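Local coordinates for protein glycosyltransferase (Streptomyces viridochromogenes, PDB 2IUY) that probably transfers a sugar from a nucleotide donor with retention of configuration, as a GT4-family enzyme of avilamycin A biosynthesis that binds UDP, at residues A[13-16]-A[21-24]; A[23-28]-A[32-37]; A[43-48]-A[319-324]. One frame throughout, in Å; residues are numbered along the deposited sequence.

Contact 1. Residues A[13-16]-A[21-24]; sequences LRVP and WISV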
ATOM      1  N   LEU A  13     -13.062   6.921  -5.180  1.00 11.90           N
ATOM      2  CA  LEU A  13     -13.863   6.292  -4.180  1.00 13.26           C
ATOM      3  C   LEU A  13     -14.389   7.364  -3.248  1.00 14.27           C
ATOM      4  O   LEU A  13     -13.650   8.243  -2.835  1.00 12.47           O
ATOM      5  CB  LEU A  13     -13.017   5.306  -3.331  1.00 13.45           C
ATOM      6  CG  LEU A  13     -12.581   3.955  -3.942  1.00 14.84           C
ATOM      7  CD1 LEU A  13     -11.737   3.110  -2.941  1.00 12.91           C
ATOM      8  CD2 LEU A  13     -13.818   3.141  -4.398  1.00 11.81           C
ATOM      9  N   ARG A  14     -15.660   7.247  -2.862  1.00 14.82           N
ATOM     10  CA  ARG A  14     -16.197   8.225  -1.927  1.00 15.38           C
ATOM     11  C   ARG A  14     -15.925   7.841  -0.504  1.00 14.24           C
ATOM     12  O   ARG A  14     -15.778   6.667  -0.192  1.00 14.23           O
ATOM     13  CB  ARG A  14     -17.695   8.434  -2.168  1.00 16.90           C
ATOM     14  CG  ARG A  14     -17.921   9.318  -3.409  1.00 18.14           C
ATOM     15  CD  ARG A  14     -19.352   9.384  -3.694  1.00 24.41           C
ATOM     16  NE  ARG A  14     -19.574   9.461  -5.126  1.00 26.88           N
ATOM     17  CZ  ARG A  14     -19.763  10.595  -5.784  1.00 25.86           C
ATOM     18  NH1 ARG A  14     -19.756  11.746  -5.131  1.00 20.77           N
ATOM     19  NH2 ARG A  14     -19.967  10.556  -7.095  1.00 26.49           N
ATOM     20  N   VAL A  15     -15.791   8.850   0.349  1.00 13.67           N
ATOM     21  CA  VAL A  15     -15.723   8.635   1.788  1.00 12.88           C
ATOM     22  C   VAL A  15     -16.965   7.824   2.170  1.00 13.22           C
ATOM     23  O   VAL A  15     -18.084   8.119   1.695  1.00 12.29           O
ATOM     24  CB  VAL A  15     -15.660   9.961   2.513  1.00 12.89           C
ATOM     25  CG1 VAL A  15     -15.865   9.757   4.001  1.00 11.91           C
ATOM     26  CG2 VAL A  15     -14.335  10.689   2.157  1.00  9.99           C
ATOM     27  N   PRO A  16     -16.768   6.722   2.908  1.00 13.15           N
ATOM     28  CA  PRO A  16     -17.927   5.865   3.137  1.00 13.93           C
ATOM     29  C   PRO A  16     -19.115   6.611   3.769  1.00 14.06           C
ATOM     30  O   PRO A  16     -18.964   7.306   4.766  1.00 15.39           O
ATOM     31  CB  PRO A  16     -17.363   4.775   4.061  1.00 13.14           C
ATOM     32  CG  PRO A  16     -15.930   4.687   3.670  1.00 13.08           C
ATOM     33  CD  PRO A  16     -15.542   6.133   3.496  1.00 14.30           C
ATOM     34  N   TRP A  21     -15.079  12.792  -2.039  1.00 15.20           N
ATOM     35  CA  TRP A  21     -14.109  11.841  -2.592  1.00 14.43           C
ATOM     36  C   TRP A  21     -13.020  11.674  -1.556  1.00 13.23           C
ATOM     37  O   TRP A  21     -12.671  12.612  -0.862  1.00 12.69           O
ATOM     38  CB  TRP A  21     -13.533  12.386  -3.913  1.00 15.06           C
ATOM     39  CG  TRP A  21     -14.601  12.413  -4.992  1.00 14.75           C
ATOM     40  CD1 TRP A  21     -15.341  13.494  -5.380  1.00 16.68           C
ATOM     41  CD2 TRP A  21     -15.128  11.297  -5.703  1.00 17.75           C
ATOM     42  NE1 TRP A  21     -16.273  13.129  -6.318  1.00 16.12           N
ATOM     43  CE2 TRP A  21     -16.158  11.786  -6.544  1.00 17.93           C
ATOM     44  CE3 TRP A  21     -14.814   9.925  -5.742  1.00 16.41           C
ATOM     45  CZ2 TRP A  21     -16.867  10.959  -7.412  1.00 17.43           C
ATOM     46  CZ3 TRP A  21     -15.526   9.108  -6.596  1.00 16.82           C
ATOM     47  CH2 TRP A  21     -16.548   9.624  -7.420  1.00 16.40           C
ATOM     48  N   ILE A  22     -12.495  10.467  -1.439  1.00 12.27           N
ATOM     49  CA  ILE A  22     -11.352  10.226  -0.562  1.00 10.72           C
ATOM     50  C   ILE A  22     -10.186  11.003  -1.170  1.00 10.98           C
ATOM     51  O   ILE A  22     -10.039  11.055  -2.395  1.00 12.01           O
ATOM     52  CB  ILE A  22     -11.062   8.708  -0.431  1.00 10.69           C
ATOM     53  CG1 ILE A  22     -12.236   7.995   0.314  1.00 10.88           C
ATOM     54  CG2 ILE A  22      -9.700   8.467   0.307  1.00  9.98           C
ATOM     55  CD1 ILE A  22     -12.150   6.441   0.318  1.00  8.20           C
ATOM     56  N   SER A  23      -9.380  11.629  -0.329  1.00 11.21           N
ATOM     57  CA  SER A  23      -8.249  12.411  -0.817  1.00 10.61           C
ATOM     58  C   SER A  23      -6.944  11.606  -0.930  1.00  8.94           C
ATOM     59  O   SER A  23      -6.854  10.430  -0.541  1.00  9.63           O
ATOM     60  CB  SER A  23      -8.072  13.691   0.043  1.00 11.09           C
ATOM     61  OG  SER A  23      -7.541  13.318   1.331  1.00 15.48           O
ATOM     62  N   VAL A  24      -5.933  12.238  -1.509  1.00  7.93           N
ATOM     63  CA  VAL A  24      -4.607  11.704  -1.529  1.00  7.52           C
ATOM     64  C   VAL A  24      -3.699  12.726  -0.883  1.00  8.68           C
ATOM     65  O   VAL A  24      -3.584  13.850  -1.392  1.00  8.23           O
ATOM     66  CB  VAL A  24      -4.143  11.434  -3.005  1.00  7.71           C
ATOM     67  CG1 VAL A  24      -2.571  11.316  -3.105  1.00  6.37           C
ATOM     68  CG2 VAL A  24      -4.816  10.206  -3.555  1.00  5.85           C
TER

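Contact 2. Residues A[23-28]-A[32-37]; sequences SVPPQG and IQWVVA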
ATOM      1  N   SER A  23      -9.380  11.629  -0.329  1.00 11.21           N
ATOM      2  CA  SER A  23      -8.249  12.411  -0.817  1.00 10.61           C
ATOM      3  C   SER A  23      -6.944  11.606  -0.930  1.00  8.94           C
ATOM      4  O   SER A  23      -6.854  10.430  -0.541  1.00  9.63           O
ATOM      5  CB  SER A  23      -8.072  13.691   0.043  1.00 11.09           C
ATOM      6  OG  SER A  23      -7.541  13.318   1.331  1.00 15.48           O
ATOM      7  N   VAL A  24      -5.933  12.238  -1.509  1.00  7.93           N
ATOM      8  CA  VAL A  24      -4.607  11.704  -1.529  1.00  7.52           C
ATOM      9  C   VAL A  24      -3.699  12.726  -0.883  1.00  8.68           C
ATOM     10  O   VAL A  24      -3.584  13.850  -1.392  1.00  8.23           O
ATOM     11  CB  VAL A  24      -4.143  11.434  -3.005  1.00  7.71           C
ATOM     12  CG1 VAL A  24      -2.571  11.316  -3.105  1.00  6.37           C
ATOM     13  CG2 VAL A  24      -4.816  10.206  -3.555  1.00  5.85           C
ATOM     14  N   PRO A  25      -3.069  12.382   0.256  1.00 10.03           N
ATOM     15  CA  PRO A  25      -3.202  11.140   0.988  1.00 10.26           C
ATOM     16  C   PRO A  25      -4.566  11.105   1.674  1.00 10.80           C
ATOM     17  O   PRO A  25      -5.211  12.160   1.835  1.00  9.30           O
ATOM     18  CB  PRO A  25      -2.047  11.212   2.007  1.00 10.53           C
ATOM     19  CG  PRO A  25      -1.840  12.622   2.232  1.00 11.59           C
ATOM     20  CD  PRO A  25      -2.191  13.342   0.959  1.00  9.29           C
ATOM     21  N   PRO A  26      -5.038   9.897   2.028  1.00 11.79           N
ATOM     22  CA  PRO A  26      -6.412   9.830   2.452  1.00 12.35           C
ATOM     23  C   PRO A  26      -6.580  10.289   3.902  1.00 14.81           C
ATOM     24  O   PRO A  26      -5.637  10.218   4.705  1.00 13.92           O
ATOM     25  CB  PRO A  26      -6.719   8.336   2.327  1.00 12.60           C
ATOM     26  CG  PRO A  26      -5.433   7.682   2.646  1.00 10.98           C
ATOM     27  CD  PRO A  26      -4.380   8.576   2.067  1.00 10.81           C
ATOM     28  N   GLN A  27      -7.784  10.751   4.234  1.00 17.22           N
ATOM     29  CA  GLN A  27      -8.097  11.163   5.612  1.00 19.75           C
ATOM     30  C   GLN A  27      -8.140   9.918   6.544  1.00 20.25           C
ATOM     31  O   GLN A  27      -7.645   9.937   7.680  1.00 20.78           O
ATOM     32  CB  GLN A  27      -9.433  11.955   5.621  1.00 20.57           C
ATOM     33  CG  GLN A  27      -9.611  12.948   4.410  1.00 22.96           C
ATOM     34  CD  GLN A  27     -10.327  12.372   3.109  1.00 22.88           C
ATOM     35  OE1 GLN A  27     -10.056  11.261   2.615  1.00 12.21           O
ATOM     36  NE2 GLN A  27     -11.228  13.202   2.546  1.00 28.16           N
ATOM     37  N   GLY A  28      -8.677   8.820   6.044  1.00 20.77           N
ATOM     38  CA  GLY A  28      -8.783   7.610   6.860  1.00 22.44           C
ATOM     39  C   GLY A  28      -8.121   6.407   6.200  1.00 23.62           C
ATOM     40  O   GLY A  28      -6.959   6.482   5.778  1.00 24.54           O
ATOM     41  N   ILE A  32      -4.250   2.308  -1.525  1.00 10.41           N
ATOM     42  CA  ILE A  32      -3.880   2.872  -2.848  1.00 10.03           C
ATOM     43  C   ILE A  32      -3.573   4.376  -2.841  1.00  9.40           C
ATOM     44  O   ILE A  32      -2.669   4.862  -3.555  1.00  8.73           O
ATOM     45  CB  ILE A  32      -4.935   2.573  -3.971  1.00  9.99           C
ATOM     46  CG1 ILE A  32      -4.975   1.061  -4.274  1.00 11.31           C
ATOM     47  CG2 ILE A  32      -4.654   3.412  -5.267  1.00 10.48           C
ATOM     48  CD1 ILE A  32      -6.210   0.620  -5.162  1.00 10.10           C
ATOM     49  N   GLN A  33      -4.342   5.095  -2.025  1.00  8.65           N
ATOM     50  CA  GLN A  33      -4.274   6.543  -1.903  1.00  8.23           C
ATOM     51  C   GLN A  33      -2.960   6.960  -1.246  1.00  8.76           C
ATOM     52  O   GLN A  33      -2.379   7.957  -1.623  1.00  9.23           O
ATOM     53  CB  GLN A  33      -5.481   7.058  -1.118  1.00  6.85           C
ATOM     54  CG  GLN A  33      -6.804   6.801  -1.803  1.00  7.23           C
ATOM     55  CD  GLN A  33      -7.541   5.529  -1.299  1.00  8.87           C
ATOM     56  OE1 GLN A  33      -6.936   4.595  -0.751  1.00  7.29           O
ATOM     57  NE2 GLN A  33      -8.841   5.504  -1.490  1.00  9.07           N
ATOM     58  N   TRP A  34      -2.500   6.178  -0.274  1.00  9.23           N
ATOM     59  CA  TRP A  34      -1.174   6.338   0.299  1.00 10.14           C
ATOM     60  C   TRP A  34      -0.085   6.051  -0.758  1.00  9.90           C
ATOM     61  O   TRP A  34       0.873   6.797  -0.882  1.00  9.96           O
ATOM     62  CB  TRP A  34      -0.983   5.454   1.568  1.00 12.21           C
ATOM     63  CG  TRP A  34      -1.499   6.200   2.795  1.00 12.86           C
ATOM     64  CD1 TRP A  34      -2.595   5.898   3.555  1.00 13.51           C
ATOM     65  CD2 TRP A  34      -0.963   7.418   3.318  1.00 14.61           C
ATOM     66  NE1 TRP A  34      -2.774   6.872   4.528  1.00 16.39           N
ATOM     67  CE2 TRP A  34      -1.775   7.805   4.407  1.00 15.17           C
ATOM     68  CE3 TRP A  34       0.149   8.208   2.986  1.00 17.59           C
ATOM     69  CZ2 TRP A  34      -1.496   8.935   5.176  1.00 15.36           C
ATOM     70  CZ3 TRP A  34       0.408   9.347   3.736  1.00 15.79           C
ATOM     71  CH2 TRP A  34      -0.416   9.702   4.809  1.00 14.65           C
ATOM     72  N   VAL A  35      -0.263   5.000  -1.537  1.00  8.90           N
ATOM     73  CA  VAL A  35       0.725   4.701  -2.605  1.00  8.40           C
ATOM     74  C   VAL A  35       0.895   5.910  -3.510  1.00  7.06           C
ATOM     75  O   VAL A  35       2.010   6.309  -3.817  1.00  7.54           O
ATOM     76  CB  VAL A  35       0.357   3.448  -3.426  1.00  7.72           C
ATOM     77  CG1 VAL A  35       1.374   3.220  -4.581  1.00  7.11           C
ATOM     78  CG2 VAL A  35       0.283   2.203  -2.499  1.00  9.09           C
ATOM     79  N   VAL A  36      -0.212   6.474  -3.956  1.00  7.08           N
ATOM     80  CA  VAL A  36      -0.213   7.581  -4.929  1.00  5.99           C
ATOM     81  C   VAL A  36       0.444   8.836  -4.332  1.00  7.55           C
ATOM     82  O   VAL A  36       1.169   9.523  -5.010  1.00  7.92           O
ATOM     83  CB  VAL A  36      -1.671   7.870  -5.416  1.00  6.72           C
ATOM     84  CG1 VAL A  36      -1.704   9.028  -6.399  1.00  5.29           C
ATOM     85  CG2 VAL A  36      -2.269   6.611  -6.087  1.00  5.39           C
ATOM     86  N   ALA A  37       0.169   9.118  -3.042  1.00  8.01           N
ATOM     87  CA  ALA A  37       0.785  10.212  -2.308  1.00  7.13           C
ATOM     88  C   ALA A  37       2.329  10.088  -2.278  1.00  7.70           C
ATOM     89  O   ALA A  37       3.029  11.051  -2.560  1.00  7.58           O
ATOM     90  CB  ALA A  37       0.196  10.287  -0.873  1.00  5.71           C
TER
HETATM   91  O   HOH W   1      -4.814   7.605   6.530  1.00 22.91           O

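Contact 3. Residues A[43-48]-A[319-324]; sequences LLELGH and WGHVTI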
ATOM      1  N   LEU A  43       8.002  11.855  -7.711  1.00  7.14           N
ATOM      2  CA  LEU A  43       7.936  12.445  -9.039  1.00  6.63           C
ATOM      3  C   LEU A  43       8.164  13.968  -8.995  1.00  7.60           C
ATOM      4  O   LEU A  43       8.867  14.477  -9.808  1.00  6.87           O
ATOM      5  CB  LEU A  43       6.571  12.143  -9.690  1.00  6.20           C
ATOM      6  CG  LEU A  43       6.364  10.664 -10.069  1.00  5.48           C
ATOM      7  CD1 LEU A  43       4.949  10.418 -10.449  1.00  5.93           C
ATOM      8  CD2 LEU A  43       7.394  10.256 -11.213  1.00  4.53           C
ATOM      9  N   LEU A  44       7.506  14.652  -8.053  1.00  8.66           N
ATOM     10  CA  LEU A  44       7.669  16.061  -7.802  1.00  9.83           C
ATOM     11  C   LEU A  44       9.096  16.391  -7.366  1.00 11.48           C
ATOM     12  O   LEU A  44       9.644  17.410  -7.784  1.00 12.54           O
ATOM     13  CB  LEU A  44       6.649  16.522  -6.743  1.00 10.31           C
ATOM     14  CG  LEU A  44       5.150  16.522  -7.136  1.00 10.79           C
ATOM     15  CD1 LEU A  44       4.273  16.801  -5.874  1.00 10.15           C
ATOM     16  CD2 LEU A  44       4.860  17.526  -8.302  1.00  8.66           C
ATOM     17  N   GLU A  45       9.700  15.557  -6.508  1.00 11.58           N
ATOM     18  CA  GLU A  45      11.063  15.810  -6.050  1.00 12.98           C
ATOM     19  C   GLU A  45      12.026  15.679  -7.219  1.00 13.13           C
ATOM     20  O   GLU A  45      13.069  16.364  -7.275  1.00 13.66           O
ATOM     21  CB  GLU A  45      11.474  14.816  -4.963  1.00 12.80           C
ATOM     22  CG  GLU A  45      12.335  15.420  -3.848  1.00 20.20           C
ATOM     23  CD  GLU A  45      12.279  14.580  -2.569  1.00 25.45           C
ATOM     24  OE1 GLU A  45      11.208  14.528  -1.914  1.00 30.75           O
ATOM     25  OE2 GLU A  45      13.312  13.985  -2.204  1.00 30.15           O
ATOM     26  N   LEU A  46      11.701  14.779  -8.138  1.00 12.34           N
ATOM     27  CA  LEU A  46      12.497  14.615  -9.375  1.00 12.78           C
ATOM     28  C   LEU A  46      12.330  15.711 -10.406  1.00 12.68           C
ATOM     29  O   LEU A  46      13.034  15.690 -11.403  1.00 13.67           O
ATOM     30  CB  LEU A  46      12.206  13.270 -10.044  1.00 11.91           C
ATOM     31  CG  LEU A  46      12.663  12.052  -9.251  1.00 11.30           C
ATOM     32  CD1 LEU A  46      11.963  10.814  -9.732  1.00 11.26           C
ATOM     33  CD2 LEU A  46      14.225  11.886  -9.241  1.00 12.98           C
ATOM     34  N   GLY A  47      11.378  16.623 -10.218  1.00 13.06           N
ATOM     35  CA  GLY A  47      11.234  17.783 -11.119  1.00 12.91           C
ATOM     36  C   GLY A  47      10.111  17.674 -12.137  1.00 12.76           C
ATOM     37  O   GLY A  47       9.909  18.591 -12.927  1.00 12.35           O
ATOM     38  N   HIS A  48       9.354  16.567 -12.092  1.00 12.14           N
ATOM     39  CA  HIS A  48       8.175  16.352 -12.973  1.00 11.12           C
ATOM     40  C   HIS A  48       6.902  17.012 -12.503  1.00 11.50           C
ATOM     41  O   HIS A  48       6.741  17.306 -11.312  1.00 10.49           O
ATOM     42  CB  HIS A  48       7.971  14.853 -13.206  1.00 11.61           C
ATOM     43  CG  HIS A  48       9.230  14.190 -13.683  1.00 13.01           C
ATOM     44  ND1 HIS A  48       9.762  14.447 -14.919  1.00 10.57           N
ATOM     45  CD2 HIS A  48      10.130  13.410 -13.041  1.00 13.15           C
ATOM     46  CE1 HIS A  48      10.891  13.776 -15.059  1.00 14.15           C
ATOM     47  NE2 HIS A  48      11.141  13.146 -13.930  1.00 13.18           N
ATOM     48  N   TRP A 319      12.581   0.878  -0.905  1.00  6.51           N
ATOM     49  CA  TRP A 319      11.271   1.398  -1.212  1.00  6.55           C
ATOM     50  C   TRP A 319      11.242   2.922  -1.191  1.00  6.68           C
ATOM     51  O   TRP A 319      10.184   3.487  -1.377  1.00  7.89           O
ATOM     52  CB  TRP A 319      10.186   0.802  -0.270  1.00  6.84           C
ATOM     53  CG  TRP A 319      10.318  -0.727  -0.161  1.00  8.27           C
ATOM     54  CD1 TRP A 319      10.459  -1.616  -1.199  1.00  5.26           C
ATOM     55  CD2 TRP A 319      10.324  -1.497   1.038  1.00  8.72           C
ATOM     56  NE1 TRP A 319      10.562  -2.908  -0.707  1.00  8.02           N
ATOM     57  CE2 TRP A 319      10.495  -2.857   0.663  1.00  8.77           C
ATOM     58  CE3 TRP A 319      10.211  -1.173   2.412  1.00  8.62           C
ATOM     59  CZ2 TRP A 319      10.569  -3.899   1.605  1.00  7.60           C
ATOM     60  CZ3 TRP A 319      10.275  -2.223   3.355  1.00  7.67           C
ATOM     61  CH2 TRP A 319      10.455  -3.568   2.932  1.00  8.00           C
ATOM     62  N   GLY A 320      12.394   3.592  -1.037  1.00  6.45           N
ATOM     63  CA  GLY A 320      12.361   5.064  -0.908  1.00  6.55           C
ATOM     64  C   GLY A 320      11.610   5.726  -2.056  1.00  7.22           C
ATOM     65  O   GLY A 320      11.739   5.306  -3.214  1.00  6.68           O
ATOM     66  N   HIS A 321      10.837   6.767  -1.756  1.00  7.20           N
ATOM     67  CA  HIS A 321      10.032   7.420  -2.808  1.00  8.41           C
ATOM     68  C   HIS A 321      10.761   7.846  -4.084  1.00  9.66           C
ATOM     69  O   HIS A 321      10.183   7.759  -5.176  1.00  9.68           O
ATOM     70  CB  HIS A 321       9.187   8.575  -2.245  1.00  8.71           C
ATOM     71  CG  HIS A 321       9.973   9.797  -1.855  1.00  8.94           C
ATOM     72  ND1 HIS A 321      11.026   9.764  -0.962  1.00  8.06           N
ATOM     73  CD2 HIS A 321       9.817  11.095  -2.200  1.00  8.01           C
ATOM     74  CE1 HIS A 321      11.500  10.984  -0.795  1.00  8.98           C
ATOM     75  NE2 HIS A 321      10.780  11.809  -1.531  1.00 10.25           N
ATOM     76  N   VAL A 322      12.006   8.322  -3.954  1.00 10.12           N
ATOM     77  CA  VAL A 322      12.745   8.880  -5.101  1.00 10.63           C
ATOM     78  C   VAL A 322      13.300   7.753  -5.952  1.00 10.39           C
ATOM     79  O   VAL A 322      13.252   7.821  -7.198  1.00  9.94           O
ATOM     80  CB  VAL A 322      13.890   9.905  -4.638  1.00  9.92           C
ATOM     81  CG1 VAL A 322      14.874  10.224  -5.765  1.00 11.03           C
ATOM     82  CG2 VAL A 322      13.285  11.213  -4.087  1.00  8.17           C
ATOM     83  N   THR A 323      13.821   6.720  -5.287  1.00 10.62           N
ATOM     84  CA  THR A 323      14.276   5.521  -5.987  1.00 12.44           C
ATOM     85  C   THR A 323      13.153   4.842  -6.791  1.00 11.04           C
ATOM     86  O   THR A 323      13.374   4.423  -7.922  1.00  9.93           O
ATOM     87  CB  THR A 323      15.054   4.446  -5.090  1.00 12.93           C
ATOM     88  OG1 THR A 323      15.628   3.450  -5.961  1.00 17.05           O
ATOM     89  CG2 THR A 323      14.133   3.665  -4.211  1.00 15.34           C
ATOM     90  N   ILE A 324      11.979   4.711  -6.176  1.00 10.48           N
ATOM     91  CA  ILE A 324      10.822   4.098  -6.837  1.00  9.72           C
ATOM     92  C   ILE A 324      10.255   5.007  -7.925  1.00  9.00           C
ATOM     93  O   ILE A 324       9.951   4.545  -9.005  1.00  8.16           O
ATOM     94  CB  ILE A 324       9.701   3.787  -5.838  1.00  9.73           C
ATOM     95  CG1 ILE A 324      10.188   2.738  -4.821  1.00 10.22           C
ATOM     96  CG2 ILE A 324       8.391   3.318  -6.589  1.00  8.00           C
ATOM     97  CD1 ILE A 324      10.783   1.458  -5.486  1.00  8.57           C
TER

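Contact 1. Residues A[13-16]-A[21-24]
R14 lies across one face of the W21 indole: its CG sits 4.0 Å from the centroid of the six-membered ring, 12° off the normal, a CH-pi contact. Further out the chain bends at chi3, which carries the guanidinium over the rim, where NH2 comes 3.1 Å from W21 CZ2. The two planes are tilted 39° apart, so this is no flat stack; W21 CZ2 in turn covers one face of the guanidinium. At the edge of the indole, in its plane, L13 N approaches W21 CE3 at 3.5 Å. The backbones meet at a single bridge between R14 and W21, beside which I22 N donates to L13 O over 2.9 Å in an almost straight bond (177°). The I22 side chain packs on the neighbouring residues, CD1 against L13 CB and CG1 against V15 CG2, both at 3.9 Å. All this belongs to the long loop between strand 5-9 and helix 31-45. R14 has further polar partners, since NH1 donates to the carbonyl of D19 and NH2 forms a salt bridge with E72. The arginine thus packs its apolar length on the indole while its charge is shared between a loop carbonyl and a carboxylate.

Contact 2. Residues A[23-28]-A[32-37]
P26 packs over the W34 indole, and its ring can be followed atom by atom. CB touches Q33 CB at 3.9 Å; CG meets the five-membered ring, 3.4 Å from W34 NE1; CD, closing the ring, lies over the five-membered ring, 3.4 Å from its centroid and 12° off the normal. P25, which follows a cis peptide bond, covers the six-membered ring on the same face, its CB 3.6 Å from that centroid. The two prolines thus make a pair of CH-pi contacts side by side. P25 CB also meets A37 CB one turn along helix 31-45. V24 extends the apolar seam: with CG1 anti to the backbone N (chi1 161°), that methyl reaches A37 CB at 3.7 Å and V36 CG1 beyond. At the indole edge, in plane, a water accepts from W34 NE1 at 3.0 Å and donates to the carbonyl of G28 and, over a long 3.3 Å, to P26 O. Within 23-28, S23 OG donates to P25 O over 2.7 Å and S23 N to Q27 OE1. R225, a UDP-binding residue, makes a cation-pi contact with W34. The chemistry is mainly aliphatic against aromatic, with the buried indole N-H satisfied by water; the same loop leads directly into Y29 and G30, which contact UDP in a structure of this protein, so this packing may help shape that site.

Contact 3. Residues A[43-48]-A[319-324]
Two helix ends meet where E45 and H321 pair: the C-terminal end of helix 31-45, in the first parallel-sheet half of the molecule, and the first turn of the closing helix 321-336. H321 NE2 donates to E45 OE1 over 2.8 Å in a nearly straight bond (173°). The oxygen lies nearly in the imidazole plane, whereas the donor approaches from above the carboxylate plane, and the two planes are 70° apart. H321 takes chi1 72°, placing CG between its backbone N and carbonyl carbon and directing the ring toward the glutamate. Beside this bond V322 CG2 packs 3.4 Å from E45 OE2, and V322 CG1 touches L46 CD2 at 3.9 Å. The fold is GT-B, two parallel-sheet domains, and helix 321-336 runs back from the second domain to lie against the first; L43 and H48 also touch it through V329. In 43-48, G47, at positive phi, is the first residue to leave helical angles, in a Schellman motif with G47 N bonded to L44 O and H48 N to L43 O. G320 is the N-cap of the returning helix, its O accepting from I324 N at 3.0 Å. R62 gives E45 OE1 a second, long and weak ionic partner.

In the fold
Contacts 1 and 2 are continuous: they share S23 and V24, their centres lie 9 Å apart, and they touch where I22 packs on Q27 and Q33. Together they follow the loop from strand 5-9 down to helix 31-45, which then runs on to contact 3, its centre about 16 Å from that of contact 2 and about 24 Å from that of contact 1. R225 and G30, which contact UDP in a structure of this protein, lie about 3 Å from the side chains of W34 and Q33 in contact 2; no UDP is bound here. Contact 3 joins the two domains away from that site, the side chain of H321 being about 11 Å from those of E260 and T256.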